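Local coordinates for protein beta-fructofuranosidase, insoluble isoenzyme CWINV1 (Arabidopsis thaliana, PDB 2OXB) that hydrolyses sucrose and 1-kestose in the plant cell wall, cleaving off their terminal non-reducing beta-D-fructofuranosyl residues, at residues K349-G354 against Q519-L524. The protein carries 1 engineered substitution. Numbering follows the deposited sequence.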
ATOM      1  N   LYS A 349      -5.215  18.760 -26.572  1.00 40.31           N
ATOM      2  CA  LYS A 349      -3.866  19.125 -27.042  1.00 40.27           C
ATOM      3  C   LYS A 349      -3.186  17.907 -27.659  1.00 40.28           C
ATOM      4  O   LYS A 349      -3.115  16.837 -27.056  1.00 40.60           O
ATOM      5  CB  LYS A 349      -2.968  19.663 -25.909  1.00 40.21           C
ATOM      6  CG  LYS A 349      -3.213  21.121 -25.463  1.00 37.33           C
ATOM      7  CD  LYS A 349      -2.875  22.176 -26.529  1.00 37.07           C
ATOM      8  CE  LYS A 349      -1.394  22.254 -26.893  1.00 34.93           C
ATOM      9  NZ  LYS A 349      -0.967  21.172 -27.811  1.00 34.59           N
ATOM     10  N   VAL A 350      -2.678  18.085 -28.868  1.00 39.51           N
ATOM     11  CA  VAL A 350      -2.025  17.008 -29.579  1.00 36.74           C
ATOM     12  C   VAL A 350      -0.608  16.765 -29.083  1.00 35.29           C
ATOM     13  O   VAL A 350       0.091  17.688 -28.654  1.00 33.82           O
ATOM     14  CB  VAL A 350      -2.004  17.323 -31.055  1.00 36.53           C
ATOM     15  CG1 VAL A 350      -3.417  17.276 -31.586  1.00 36.77           C
ATOM     16  CG2 VAL A 350      -1.421  18.720 -31.269  1.00 36.97           C
ATOM     17  N   LEU A 351      -0.201  15.501 -29.136  1.00 34.41           N
ATOM     18  CA  LEU A 351       1.129  15.077 -28.710  1.00 32.91           C
ATOM     19  C   LEU A 351       1.813  14.413 -29.884  1.00 30.72           C
ATOM     20  O   LEU A 351       1.813  13.195 -29.996  1.00 30.74           O
ATOM     21  CB  LEU A 351       1.023  14.100 -27.534  1.00 33.09           C
ATOM     22  CG  LEU A 351       1.163  14.712 -26.140  1.00 32.77           C
ATOM     23  CD1 LEU A 351       0.639  13.758 -25.096  1.00 34.14           C
ATOM     24  CD2 LEU A 351       2.622  15.040 -25.897  1.00 33.19           C
ATOM     25  N   LYS A 352       2.378  15.232 -30.764  1.00 30.69           N
ATOM     26  CA  LYS A 352       3.069  14.741 -31.954  1.00 30.65           C
ATOM     27  C   LYS A 352       4.161  13.745 -31.594  1.00 29.38           C
ATOM     28  O   LYS A 352       4.669  13.749 -30.477  1.00 29.71           O
ATOM     29  CB  LYS A 352       3.670  15.917 -32.728  1.00 30.68           C
ATOM     30  CG  LYS A 352       2.625  16.772 -33.428  1.00 32.83           C
ATOM     31  CD  LYS A 352       2.876  18.274 -33.249  1.00 35.87           C
ATOM     32  CE  LYS A 352       2.391  18.798 -31.876  1.00 35.62           C
ATOM     33  NZ  LYS A 352       3.121  18.223 -30.694  1.00 36.88           N
ATOM     34  N   SER A 353       4.516  12.883 -32.537  1.00 28.25           N
ATOM     35  CA  SER A 353       5.547  11.895 -32.278  1.00 28.46           C
ATOM     36  C   SER A 353       6.753  12.495 -31.543  1.00 28.34           C
ATOM     37  O   SER A 353       7.463  13.354 -32.076  1.00 26.66           O
ATOM     38  CB  SER A 353       6.003  11.245 -33.589  1.00 27.41           C
ATOM     39  OG  SER A 353       6.915  10.181 -33.343  1.00 27.80           O
ATOM     40  N   GLY A 354       6.955  12.043 -30.304  1.00 29.06           N
ATOM     41  CA  GLY A 354       8.074  12.499 -29.489  1.00 29.70           C
ATOM     42  C   GLY A 354       7.966  13.912 -28.953  1.00 29.26           C
ATOM     43  O   GLY A 354       8.984  14.580 -28.763  1.00 29.34           O
ATOM     44  N   GLN A 519       3.349   6.698 -33.295  1.00 37.88           N
ATOM     45  CA  GLN A 519       2.039   7.315 -33.451  1.00 35.92           C
ATOM     46  C   GLN A 519       1.824   8.371 -32.377  1.00 36.12           C
ATOM     47  O   GLN A 519       2.241   8.203 -31.229  1.00 35.64           O
ATOM     48  CB  GLN A 519       0.924   6.269 -33.346  1.00 33.08           C
ATOM     49  CG  GLN A 519       0.931   5.180 -34.409  1.00 31.77           C
ATOM     50  CD  GLN A 519       0.911   5.723 -35.830  1.00 29.90           C
ATOM     51  OE1 GLN A 519       1.945   5.785 -36.487  1.00 29.33           O
ATOM     52  NE2 GLN A 519      -0.266   6.112 -36.311  1.00 28.09           N
ATOM     53  N   SER A 520       1.169   9.456 -32.771  1.00 37.35           N
ATOM     54  CA  SER A 520       0.853  10.572 -31.882  1.00 37.47           C
ATOM     55  C   SER A 520      -0.489  10.343 -31.165  1.00 36.34           C
ATOM     56  O   SER A 520      -1.480   9.963 -31.791  1.00 37.22           O
ATOM     57  CB  SER A 520       0.768  11.867 -32.701  1.00 37.20           C
ATOM     58  OG  SER A 520       1.997  12.160 -33.354  1.00 39.88           O
ATOM     59  N   VAL A 521      -0.521  10.573 -29.858  1.00 34.30           N
ATOM     60  CA  VAL A 521      -1.759  10.405 -29.095  1.00 34.13           C
ATOM     61  C   VAL A 521      -2.312  11.767 -28.699  1.00 33.98           C
ATOM     62  O   VAL A 521      -1.599  12.763 -28.781  1.00 33.01           O
ATOM     63  CB  VAL A 521      -1.532   9.571 -27.819  1.00 34.13           C
ATOM     64  CG1 VAL A 521      -1.280   8.114 -28.188  1.00 34.55           C
ATOM     65  CG2 VAL A 521      -0.352  10.130 -27.042  1.00 33.68           C
ATOM     66  N   ASP A 522      -3.572  11.812 -28.265  1.00 34.99           N
ATOM     67  CA  ASP A 522      -4.208  13.077 -27.870  1.00 35.32           C
ATOM     68  C   ASP A 522      -4.518  13.205 -26.371  1.00 36.13           C
ATOM     69  O   ASP A 522      -4.793  12.217 -25.679  1.00 35.66           O
ATOM     70  CB  ASP A 522      -5.500  13.300 -28.671  1.00 35.68           C
ATOM     71  CG  ASP A 522      -5.241  13.851 -30.069  1.00 37.49           C
ATOM     72  OD1 ASP A 522      -4.522  14.868 -30.198  1.00 38.51           O
ATOM     73  OD2 ASP A 522      -5.769  13.284 -31.044  1.00 39.17           O
ATOM     74  N   VAL A 523      -4.463  14.437 -25.875  1.00 36.89           N
ATOM     75  CA  VAL A 523      -4.759  14.725 -24.474  1.00 37.23           C
ATOM     76  C   VAL A 523      -6.198  15.226 -24.437  1.00 36.01           C
ATOM     77  O   VAL A 523      -6.475  16.369 -24.769  1.00 37.73           O
ATOM     78  CB  VAL A 523      -3.803  15.818 -23.906  1.00 38.12           C
ATOM     79  CG1 VAL A 523      -3.997  15.960 -22.399  1.00 38.20           C
ATOM     80  CG2 VAL A 523      -2.355  15.437 -24.202  1.00 40.80           C
ATOM     81  N   LEU A 524      -7.114  14.351 -24.054  1.00 34.77           N
ATOM     82  CA  LEU A 524      -8.518  14.710 -23.997  1.00 34.09           C
ATOM     83  C   LEU A 524      -8.749  15.748 -22.911  1.00 34.95           C
ATOM     84  O   LEU A 524      -9.648  16.583 -23.004  1.00 35.89           O
ATOM     85  CB  LEU A 524      -9.349  13.472 -23.695  1.00 32.04           C
ATOM     86  CG  LEU A 524     -10.852  13.629 -23.860  1.00 30.20           C
ATOM     87  CD1 LEU A 524     -11.204  13.668 -25.335  1.00 27.60           C
ATOM     88  CD2 LEU A 524     -11.542  12.469 -23.171  1.00 30.27           C
TER
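Ser-520 meets Lys-352 and Ser-353 across the contact. Its side chain starts out toward them, with OG anti to the carbonyl carbon (chi1 -60°). This brings OG alongside the backbone of Lys-352 and Ser-353, where it lies 2.7 Å from Ser-353 N. The hydroxyl of Ser-353 itself is hydrogen-bonded to Gly-517 O. At Val-521, Leu-351 N donates to Val-521 O at 3.1 Å, though the bond is bent and this pair is loose. On the buried face, Val-521 CG2 rests against Leu-351 CB at 4.2 Å. The C-terminal domain of this GH32 enzyme is a beta-sandwich. Here strand 344-351 lies at the edge of one of its sheets and pairs antiparallel with strand 521-530. Val-521 also reaches Phe-409 of strand 406-415 in the other sheet. Asp-522 and Val-350 form a non-hydrogen-bonded pair on the opposite face from Val-521. Their side chains run side by side, and OD1 of Asp-522 lies beside CG1 of Val-350. OD2 of Asp-522 has long, weak ion pairs with Lys-374 and Arg-376. Val-523 returns to the buried face. Its N binds Lys-349 O at 3.0 Å. Its O accepts from Lys-349 N at 3.2 Å. CG2 of Val-523 meets CD1 of Leu-351 at 3.5 Å, the two side chains slanting across each other. Val-371 and Phe-373 of strand 367-374 continue this apolar layer.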